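Local coordinates for protein 3'-5'-exonuclease (Saccharomyces cerevisiae, PDB 3E2V) that probably cleaves double-stranded DNA as an endonuclease and degrades it from the 3' end as a magnesium-dependent exonuclease, at residues 183-191 against 241-249; 207-218 against 261-269. All blocks are in the same frame, centred on the assembly; numbering follows the deposited sequence.

How the contacts relate
Both contacts lie on the outer layer of the TIM-barrel-type fold, where helices and loops wrap the parallel strands. In contact 1 the end of helix 174-187 meets the chain that runs from strand 241-242 toward strand 250-252; in contact 2 helix 207-219 packs beside helix 259-268. Along the chain the four segments alternate, and the centres of the two contacts are about 15 Å apart. They meet directly: Phe244 N lies 2.8 Å from Phe217 O, a probable hydrogen bond, and Leu185 packs on the Phe217 ring. Neither reaches the metal: the Phe210 side chain is about 8 Å from that of His253 and 13 Å from the magnesium ion, the Leu185 side chain about 11 Å from that of Glu161.

Contact 1: 183-191 against 241-249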
loop_
_atom_site.group_PDB
_atom_site.type_symbol
_atom_site.label_atom_id
_atom_site.label_comp_id
_atom_site.label_asym_id
_atom_site.label_seq_id
_atom_site.Cartn_x
_atom_site.Cartn_y
_atom_site.Cartn_z
ATOM N N GLU A 183 17.524 -4.138 5.031
ATOM C CA GLU A 183 18.155 -4.808 3.889
ATOM C C GLU A 183 17.380 -4.560 2.586
ATOM O O GLU A 183 17.977 -4.394 1.516
ATOM C CB GLU A 183 18.346 -6.321 4.128
ATOM C CG GLU A 183 19.340 -6.632 5.251
ATOM C CD GLU A 183 20.730 -6.009 5.012
ATOM O OE1 GLU A 183 21.321 -6.214 3.917
ATOM O OE2 GLU A 183 21.233 -5.310 5.927
ATOM N N GLN A 184 16.051 -4.520 2.678
ATOM C CA GLN A 184 15.254 -4.169 1.500
ATOM C C GLN A 184 15.441 -2.724 1.071
ATOM O O GLN A 184 15.450 -2.423 -0.122
ATOM C CB GLN A 184 13.775 -4.509 1.732
ATOM C CG GLN A 184 13.532 -6.028 1.742
ATOM C CD GLN A 184 12.070 -6.355 1.947
ATOM O OE1 GLN A 184 11.327 -6.509 0.977
ATOM N NE2 GLN A 184 11.632 -6.401 3.213
ATOM N N LEU A 185 15.604 -1.818 2.035
ATOM C CA LEU A 185 15.946 -0.455 1.666
ATOM C C LEU A 185 17.275 -0.422 0.919
ATOM O O LEU A 185 17.421 0.309 -0.050
ATOM C CB LEU A 185 15.974 0.465 2.888
ATOM C CG LEU A 185 14.607 0.755 3.511
ATOM C CD1 LEU A 185 14.821 1.484 4.817
ATOM C CD2 LEU A 185 13.701 1.561 2.556
ATOM N N LYS A 186 18.232 -1.224 1.365
ATOM C CA LYS A 186 19.522 -1.257 0.672
ATOM C C LYS A 186 19.359 -1.757 -0.763
ATOM O O LYS A 186 19.877 -1.168 -1.709
ATOM C CB LYS A 186 20.511 -2.137 1.419
ATOM C CG LYS A 186 21.026 -1.557 2.730
ATOM C CD LYS A 186 21.910 -2.590 3.426
ATOM C CE LYS A 186 22.376 -2.106 4.791
ATOM N NZ LYS A 186 23.099 -3.218 5.516
ATOM N N ILE A 187 18.626 -2.845 -0.919
ATOM C CA ILE A 187 18.370 -3.399 -2.251
ATOM C C ILE A 187 17.740 -2.363 -3.166
ATOM O O ILE A 187 18.104 -2.258 -4.334
ATOM C CB ILE A 187 17.486 -4.676 -2.169
ATOM C CG1 ILE A 187 18.345 -5.873 -1.765
ATOM C CG2 ILE A 187 16.732 -4.927 -3.487
ATOM C CD1 ILE A 187 17.502 -7.078 -1.409
ATOM N N SER A 188 16.831 -1.561 -2.620
ATOM C CA SER A 188 16.112 -0.558 -3.407
ATOM C C SER A 188 17.028 0.570 -3.903
ATOM O O SER A 188 16.607 1.413 -4.696
ATOM C CB SER A 188 14.970 0.039 -2.580
ATOM O OG SER A 188 15.432 1.049 -1.693
ATOM N N CYS A 189 18.250 0.599 -3.364
ATOM C CA CYS A 189 19.292 1.583 -3.735
ATOM C C CYS A 189 20.435 1.004 -4.569
ATOM O O CYS A 189 21.370 1.736 -4.931
ATOM C CB CYS A 189 19.909 2.240 -2.475
ATOM S SG CYS A 189 18.765 3.205 -1.476
ATOM N N LEU A 190 20.372 -0.293 -4.872
ATOM C CA LEU A 190 21.555 -1.005 -5.402
ATOM C C LEU A 190 21.966 -0.645 -6.815
ATOM O O LEU A 190 23.131 -0.843 -7.204
ATOM C CB LEU A 190 21.366 -2.513 -5.320
ATOM C CG LEU A 190 21.873 -3.155 -4.031
ATOM C CD1 LEU A 190 21.783 -4.661 -4.147
ATOM C CD2 LEU A 190 23.301 -2.741 -3.643
ATOM N N ASN A 191 21.019 -0.157 -7.600
ATOM C CA ASN A 191 21.322 0.280 -8.956
ATOM C C ASN A 191 20.478 1.497 -9.317
ATOM O O ASN A 191 19.524 1.829 -8.594
ATOM C CB ASN A 191 21.175 -0.888 -9.951
ATOM C CG ASN A 191 19.737 -1.385 -10.089
ATOM O OD1 ASN A 191 18.827 -0.613 -10.383
ATOM N ND2 ASN A 191 19.540 -2.688 -9.896
ATOM N N PHE A 241 28.097 3.165 0.235
ATOM C CA PHE A 241 27.334 4.355 0.621
ATOM C C PHE A 241 25.907 4.284 0.077
ATOM O O PHE A 241 25.682 4.258 -1.141
ATOM C CB PHE A 241 28.035 5.628 0.130
ATOM C CG PHE A 241 27.362 6.907 0.560
ATOM C CD1 PHE A 241 27.361 7.300 1.882
ATOM C CD2 PHE A 241 26.771 7.731 -0.381
ATOM C CE1 PHE A 241 26.760 8.497 2.284
ATOM C CE2 PHE A 241 26.161 8.926 0.006
ATOM C CZ PHE A 241 26.158 9.307 1.342
ATOM N N TYR A 242 24.963 4.254 1.012
ATOM C CA TYR A 242 23.528 4.213 0.722
ATOM C C TYR A 242 22.894 5.567 1.029
ATOM O O TYR A 242 22.963 6.035 2.165
ATOM C CB TYR A 242 22.849 3.155 1.580
ATOM C CG TYR A 242 23.193 1.743 1.160
ATOM C CD1 TYR A 242 22.499 1.130 0.123
ATOM C CD2 TYR A 242 24.224 1.040 1.780
ATOM C CE1 TYR A 242 22.803 -0.155 -0.287
ATOM C CE2 TYR A 242 24.540 -0.248 1.380
ATOM C CZ TYR A 242 23.820 -0.839 0.348
ATOM O OH TYR A 242 24.114 -2.118 -0.057
ATOM N N LYS A 243 22.251 6.171 0.029
ATOM C CA LYS A 243 21.489 7.402 0.245
ATOM C C LYS A 243 20.346 7.473 -0.752
ATOM O O LYS A 243 20.562 7.250 -1.940
ATOM C CB LYS A 243 22.386 8.663 0.104
ATOM C CG LYS A 243 21.673 9.947 0.482
ATOM C CD LYS A 243 22.556 11.175 0.281
ATOM C CE LYS A 243 21.815 12.411 0.794
ATOM N NZ LYS A 243 22.562 13.679 0.485
ATOM N N PHE A 244 19.144 7.806 -0.288
ATOM C CA PHE A 244 18.043 7.981 -1.225
ATOM C C PHE A 244 18.340 9.089 -2.237
ATOM O O PHE A 244 18.868 10.157 -1.898
ATOM C CB PHE A 244 16.753 8.361 -0.511
ATOM C CG PHE A 244 16.170 7.297 0.384
ATOM C CD1 PHE A 244 16.293 5.927 0.117
ATOM C CD2 PHE A 244 15.406 7.694 1.465
ATOM C CE1 PHE A 244 15.696 4.967 0.975
ATOM C CE2 PHE A 244 14.803 6.746 2.313
ATOM C CZ PHE A 244 14.941 5.381 2.057
ATOM N N HIS A 245 17.963 8.834 -3.486
ATOM C CA HIS A 245 17.972 9.877 -4.494
ATOM C C HIS A 245 17.169 11.091 -4.011
ATOM O O HIS A 245 16.135 10.915 -3.364
ATOM C CB HIS A 245 17.341 9.328 -5.773
ATOM C CG HIS A 245 17.539 10.209 -6.966
ATOM N ND1 HIS A 245 16.740 11.299 -7.225
ATOM C CD2 HIS A 245 18.441 10.156 -7.977
ATOM C CE1 HIS A 245 17.148 11.892 -8.333
ATOM N NE2 HIS A 245 18.177 11.218 -8.810
ATOM N N PRO A 246 17.623 12.327 -4.303
ATOM C CA PRO A 246 16.909 13.476 -3.756
ATOM C C PRO A 246 15.472 13.611 -4.267
ATOM O O PRO A 246 14.682 14.311 -3.635
ATOM C CB PRO A 246 17.771 14.677 -4.199
ATOM C CG PRO A 246 18.512 14.192 -5.377
ATOM C CD PRO A 246 18.802 12.744 -5.095
ATOM N N ASP A 247 15.144 12.946 -5.374
ATOM C CA ASP A 247 13.772 12.963 -5.896
ATOM C C ASP A 247 12.954 11.700 -5.594
ATOM O O ASP A 247 11.803 11.597 -6.015
ATOM C CB ASP A 247 13.758 13.260 -7.398
ATOM C CG ASP A 247 14.409 14.603 -7.742
ATOM O OD1 ASP A 247 14.206 15.592 -7.004
ATOM O OD2 ASP A 247 15.110 14.662 -8.779
ATOM N N ARG A 248 13.529 10.744 -4.871
ATOM C CA ARG A 248 12.773 9.530 -4.534
ATOM C C ARG A 248 11.617 9.858 -3.588
ATOM O O ARG A 248 11.786 10.561 -2.575
ATOM C CB ARG A 248 13.691 8.461 -3.916
ATOM C CG ARG A 248 12.972 7.416 -3.066
ATOM C CD ARG A 248 13.912 6.274 -2.733
ATOM N NE ARG A 248 13.717 5.154 -3.649
ATOM C CZ ARG A 248 14.391 4.013 -3.572
ATOM N NH1 ARG A 248 15.355 3.856 -2.671
ATOM N NH2 ARG A 248 14.111 3.016 -4.396
ATOM N N LYS A 249 10.439 9.343 -3.939
ATOM C CA LYS A 249 9.242 9.585 -3.133
ATOM C C LYS A 249 9.044 8.460 -2.127
ATOM O O LYS A 249 9.319 7.288 -2.422
ATOM C CB LYS A 249 8.003 9.764 -4.024
ATOM C CG LYS A 249 8.172 10.820 -5.141
ATOM C CD LYS A 249 8.547 12.202 -4.626
ATOM C CE LYS A 249 8.521 13.246 -5.754
ATOM N NZ LYS A 249 9.524 12.998 -6.835
#
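In the outer layer of this TatD-type TIM barrel, the end of helix 174-187 and the turn after it pack against the segment leading from strand 241-242 to strand 250-252. Lys186 lays its aliphatic chain across the Tyr242 ring at about a right angle, in a CH-pi contact with Lys186 CG over the ring centre, 3.8 Å from the centroid; its ammonium continues to Glu183 and Asp223. Cys189 CB meets the same ring at its edge, 3.8 Å from Tyr242 CD1. Farther along, Phe244 turns its edge to Leu185 and Cys189: Leu185 CD2 is 4.0 Å from Phe244 CZ, and Cys189 SG makes an edge-on sulfur-aromatic contact. Arg248 reaches Ser188 end-on with two nitrogens, while its NE bonds to Tyr197 O. Arg248 NH2 donates to Ser188 O at 3.0 Å from above the carbonyl plane, and Arg248 NH1 to Ser188 OG, also at 3.0 Å; both bonds are bent (139° and 133°). A methionine in place of Arg248 would probably leave Ser188 O and OG without these donors and lose the tie to Tyr197. Ser188 OG itself donates to Leu185 O at 2.7 Å.

Contact 2: 207-218 against 261-269; sequences CDDFVQILERFV and DLQKLLNLS
Leu268 points into helix 207-218 as a knob into a hole formed by Val211, Leu214, Glu215 and Val218. With CG anti to the backbone N (chi1 170°), the branch reaches the facing helix, and the turn about chi2 (65°) sets its two methyls against different walls of that hole. Leu268 CD1 rests against the backbone of the facing helix, 3.8 Å from Glu215 CA, while Leu268 CD2 lies 3.8 Å from Leu214 CB, the two leucine side chains crossing at about a right angle. Val211 slides past Leu268 in the opposite direction, and Val218 crosses it at a slant, with Val218 CG2 4.1 Å from Leu268 CD1.

One turn back, Leu265 presses CD2 against the edge of the Phe210 ring, 3.7 Å from Phe210 CE2, and the same methyl touches Val211 CG2. One face of that ring carries Leu214 CD1, from within its own helix. Near the helix starts, Cys207 directs SG toward Asp261 and Lys264, and Cys207 CB is 3.5 Å from Asp261 OD1; the other carboxylate oxygen of Asp261 bonds to Ser258 N. Beside this apolar seam, the extended Lys264 chain carries NZ to the syn lone pair of Asp208 OD1 at 2.8 Å, a salt bridge.

The axes of segments 207-218 and 261-268 run nearly parallel, 5° apart and 10.4 Å at closest approach, as expected for successive outer helices of an alpha/beta barrel. Inward, Phe210 packs on strands 156-165 and 199-204, and Leu265 on Phe255; on its other flank helix 207-219 meets helix 174-187 through Ile213, Leu214 and Phe217.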
loop_
_atom_site.group_PDB
_atom_site.type_symbol
_atom_site.label_atom_id
_atom_site.label_comp_id
_atom_site.label_asym_id
_atom_site.label_seq_id
_atom_site.Cartn_x
_atom_site.Cartn_y
_atom_site.Cartn_z
ATOM N N CYS A 207 6.686 4.411 15.025
ATOM C CA CYS A 207 7.129 5.632 14.367
ATOM C C CYS A 207 8.592 5.959 14.630
ATOM O O CYS A 207 9.345 6.242 13.687
ATOM C CB CYS A 207 6.224 6.804 14.728
ATOM S SG CYS A 207 6.467 8.231 13.613
ATOM N N ASP A 208 9.015 5.930 15.892
ATOM C CA ASP A 208 10.388 6.334 16.189
ATOM C C ASP A 208 11.421 5.432 15.506
ATOM O O ASP A 208 12.378 5.937 14.911
ATOM C CB ASP A 208 10.647 6.416 17.697
ATOM C CG ASP A 208 10.008 7.634 18.339
ATOM O OD1 ASP A 208 9.661 8.617 17.639
ATOM O OD2 ASP A 208 9.861 7.603 19.575
ATOM N N ASP A 209 11.210 4.110 15.552
ATOM C CA ASP A 209 12.150 3.190 14.915
ATOM C C ASP A 209 12.119 3.301 13.390
ATOM O O ASP A 209 13.152 3.167 12.734
ATOM C CB ASP A 209 11.871 1.747 15.322
ATOM C CG ASP A 209 12.310 1.434 16.756
ATOM O OD1 ASP A 209 12.870 2.326 17.433
ATOM O OD2 ASP A 209 12.094 0.294 17.207
ATOM N N PHE A 210 10.935 3.548 12.833
ATOM C CA PHE A 210 10.746 3.695 11.380
ATOM C C PHE A 210 11.517 4.922 10.914
ATOM O O PHE A 210 12.288 4.856 9.952
ATOM C CB PHE A 210 9.237 3.843 11.151
ATOM C CG PHE A 210 8.791 4.018 9.715
ATOM C CD1 PHE A 210 8.675 2.923 8.859
ATOM C CD2 PHE A 210 8.340 5.259 9.271
ATOM C CE1 PHE A 210 8.171 3.077 7.554
ATOM C CE2 PHE A 210 7.842 5.427 7.961
ATOM C CZ PHE A 210 7.778 4.324 7.105
ATOM N N VAL A 211 11.347 6.038 11.627
ATOM C CA VAL A 211 12.059 7.275 11.285
ATOM C C VAL A 211 13.564 7.115 11.467
ATOM O O VAL A 211 14.338 7.595 10.638
ATOM C CB VAL A 211 11.492 8.470 12.092
ATOM C CG1 VAL A 211 12.424 9.700 12.008
ATOM C CG2 VAL A 211 10.097 8.826 11.565
ATOM N N GLN A 212 13.981 6.433 12.536
ATOM C CA GLN A 212 15.399 6.220 12.783
ATOM C C GLN A 212 16.067 5.495 11.602
ATOM O O GLN A 212 17.152 5.879 11.159
ATOM C CB GLN A 212 15.593 5.436 14.081
ATOM C CG GLN A 212 17.053 5.279 14.476
ATOM C CD GLN A 212 17.234 4.488 15.755
ATOM O OE1 GLN A 212 18.028 4.868 16.618
ATOM N NE2 GLN A 212 16.520 3.373 15.878
ATOM N N ILE A 213 15.427 4.444 11.091
ATOM C CA ILE A 213 16.006 3.707 9.970
ATOM C C ILE A 213 16.000 4.562 8.706
ATOM O O ILE A 213 17.023 4.687 8.009
ATOM C CB ILE A 213 15.252 2.391 9.754
ATOM C CG1 ILE A 213 15.616 1.419 10.875
ATOM C CG2 ILE A 213 15.623 1.762 8.415
ATOM C CD1 ILE A 213 14.673 0.236 11.037
ATOM N N LEU A 214 14.859 5.170 8.396
ATOM C CA LEU A 214 14.784 5.972 7.182
ATOM C C LEU A 214 15.713 7.179 7.180
ATOM O O LEU A 214 16.240 7.553 6.119
ATOM C CB LEU A 214 13.339 6.416 6.908
ATOM C CG LEU A 214 12.417 5.269 6.493
ATOM C CD1 LEU A 214 10.967 5.731 6.535
ATOM C CD2 LEU A 214 12.761 4.783 5.094
ATOM N N GLU A 215 15.904 7.790 8.346
ATOM C CA GLU A 215 16.770 8.971 8.429
ATOM C C GLU A 215 18.185 8.656 7.968
ATOM O O GLU A 215 18.837 9.518 7.339
ATOM C CB GLU A 215 16.780 9.548 9.841
ATOM C CG GLU A 215 17.485 10.886 9.954
ATOM C CD GLU A 215 18.966 10.746 10.295
ATOM O OE1 GLU A 215 19.447 9.609 10.510
ATOM O OE2 GLU A 215 19.654 11.793 10.357
ATOM N N ARG A 216 18.667 7.446 8.274
ATOM C CA ARG A 216 20.013 7.067 7.824
ATOM C C ARG A 216 20.127 7.036 6.301
ATOM O O ARG A 216 21.165 7.395 5.741
ATOM C CB ARG A 216 20.458 5.736 8.430
ATOM C CG ARG A 216 20.717 5.854 9.915
ATOM C CD ARG A 216 21.572 4.704 10.432
ATOM N NE ARG A 216 21.054 3.400 10.034
ATOM C CZ ARG A 216 20.149 2.700 10.720
ATOM N NH1 ARG A 216 19.658 3.150 11.874
ATOM N NH2 ARG A 216 19.739 1.539 10.256
ATOM N N PHE A 217 19.057 6.615 5.621
ATOM C CA PHE A 217 19.037 6.629 4.165
ATOM C C PHE A 217 18.776 8.032 3.590
ATOM O O PHE A 217 19.233 8.346 2.498
ATOM C CB PHE A 217 17.959 5.665 3.665
ATOM C CG PHE A 217 18.317 4.208 3.827
ATOM C CD1 PHE A 217 18.900 3.493 2.768
ATOM C CD2 PHE A 217 18.100 3.547 5.038
ATOM C CE1 PHE A 217 19.245 2.142 2.922
ATOM C CE2 PHE A 217 18.424 2.189 5.186
ATOM C CZ PHE A 217 19.007 1.494 4.135
ATOM N N VAL A 218 18.019 8.859 4.312
ATOM C CA VAL A 218 17.769 10.232 3.863
ATOM C C VAL A 218 19.071 11.047 3.868
ATOM O O VAL A 218 19.366 11.764 2.894
ATOM C CB VAL A 218 16.668 10.921 4.736
ATOM C CG1 VAL A 218 16.650 12.443 4.500
ATOM C CG2 VAL A 218 15.294 10.307 4.435
ATOM N N ASP A 261 3.208 11.820 15.603
ATOM C CA ASP A 261 3.785 10.911 14.606
ATOM C C ASP A 261 3.786 11.558 13.231
ATOM O O ASP A 261 4.782 11.461 12.491
ATOM C CB ASP A 261 2.962 9.626 14.469
ATOM C CG ASP A 261 2.972 8.768 15.699
ATOM O OD1 ASP A 261 3.936 8.847 16.498
ATOM O OD2 ASP A 261 1.990 7.987 15.834
ATOM N N LEU A 262 2.674 12.205 12.875
ATOM C CA LEU A 262 2.583 12.858 11.568
ATOM C C LEU A 262 3.695 13.886 11.386
ATOM O O LEU A 262 4.325 13.941 10.342
ATOM C CB LEU A 262 1.219 13.518 11.353
ATOM C CG LEU A 262 1.111 14.343 10.068
ATOM C CD1 LEU A 262 1.256 13.448 8.820
ATOM C CD2 LEU A 262 -0.198 15.147 10.023
ATOM N N GLN A 263 3.921 14.727 12.397
ATOM C CA GLN A 263 4.955 15.741 12.290
ATOM C C GLN A 263 6.351 15.099 12.147
ATOM O O GLN A 263 7.178 15.585 11.373
ATOM C CB GLN A 263 4.871 16.713 13.463
ATOM C CG GLN A 263 3.594 17.557 13.448
ATOM C CD GLN A 263 3.415 18.318 12.135
ATOM O OE1 GLN A 263 4.344 18.971 11.652
ATOM N NE2 GLN A 263 2.223 18.236 11.555
ATOM N N LYS A 264 6.600 14.003 12.854
ATOM C CA LYS A 264 7.876 13.307 12.688
ATOM C C LYS A 264 8.048 12.829 11.245
ATOM O O LYS A 264 9.148 12.931 10.678
ATOM C CB LYS A 264 7.984 12.123 13.651
ATOM C CG LYS A 264 8.144 12.536 15.131
ATOM C CD LYS A 264 7.982 11.347 16.060
ATOM C CE LYS A 264 8.246 11.776 17.496
ATOM N NZ LYS A 264 7.984 10.692 18.483
ATOM N N LEU A 265 6.976 12.304 10.649
ATOM C CA LEU A 265 7.065 11.818 9.277
ATOM C C LEU A 265 7.262 12.968 8.288
ATOM O O LEU A 265 8.117 12.889 7.396
ATOM C CB LEU A 265 5.819 10.995 8.919
ATOM C CG LEU A 265 5.637 9.679 9.699
ATOM C CD1 LEU A 265 4.286 9.093 9.354
ATOM C CD2 LEU A 265 6.731 8.688 9.351
ATOM N N LEU A 266 6.494 14.046 8.444
ATOM C CA LEU A 266 6.587 15.171 7.507
ATOM C C LEU A 266 7.946 15.836 7.547
ATOM O O LEU A 266 8.433 16.315 6.516
ATOM C CB LEU A 266 5.483 16.209 7.754
ATOM C CG LEU A 266 4.055 15.725 7.509
ATOM C CD1 LEU A 266 3.061 16.771 8.009
ATOM C CD2 LEU A 266 3.782 15.410 6.033
ATOM N N ASN A 267 8.559 15.848 8.727
ATOM C CA ASN A 267 9.852 16.497 8.926
ATOM C C ASN A 267 11.030 15.625 8.491
ATOM O O ASN A 267 12.142 16.126 8.291
ATOM C CB ASN A 267 9.978 16.958 10.384
ATOM C CG ASN A 267 9.103 18.169 10.690
ATOM O OD1 ASN A 267 8.925 19.057 9.852
ATOM N ND2 ASN A 267 8.539 18.201 11.889
ATOM N N LEU A 268 10.792 14.326 8.345
ATOM C CA LEU A 268 11.833 13.403 7.895
ATOM C C LEU A 268 12.370 13.798 6.510
ATOM O O LEU A 268 13.584 13.764 6.282
ATOM C CB LEU A 268 11.284 11.966 7.900
ATOM C CG LEU A 268 12.077 10.826 7.266
ATOM C CD1 LEU A 268 13.381 10.593 8.038
ATOM C CD2 LEU A 268 11.226 9.572 7.296
ATOM N N SER A 269 11.466 14.189 5.607
ATOM C CA SER A 269 11.817 14.531 4.226
ATOM C C SER A 269 10.653 15.243 3.556
ATOM O O SER A 269 9.507 14.881 3.787
ATOM C CB SER A 269 12.105 13.259 3.430
ATOM O OG SER A 269 12.139 13.518 2.037
#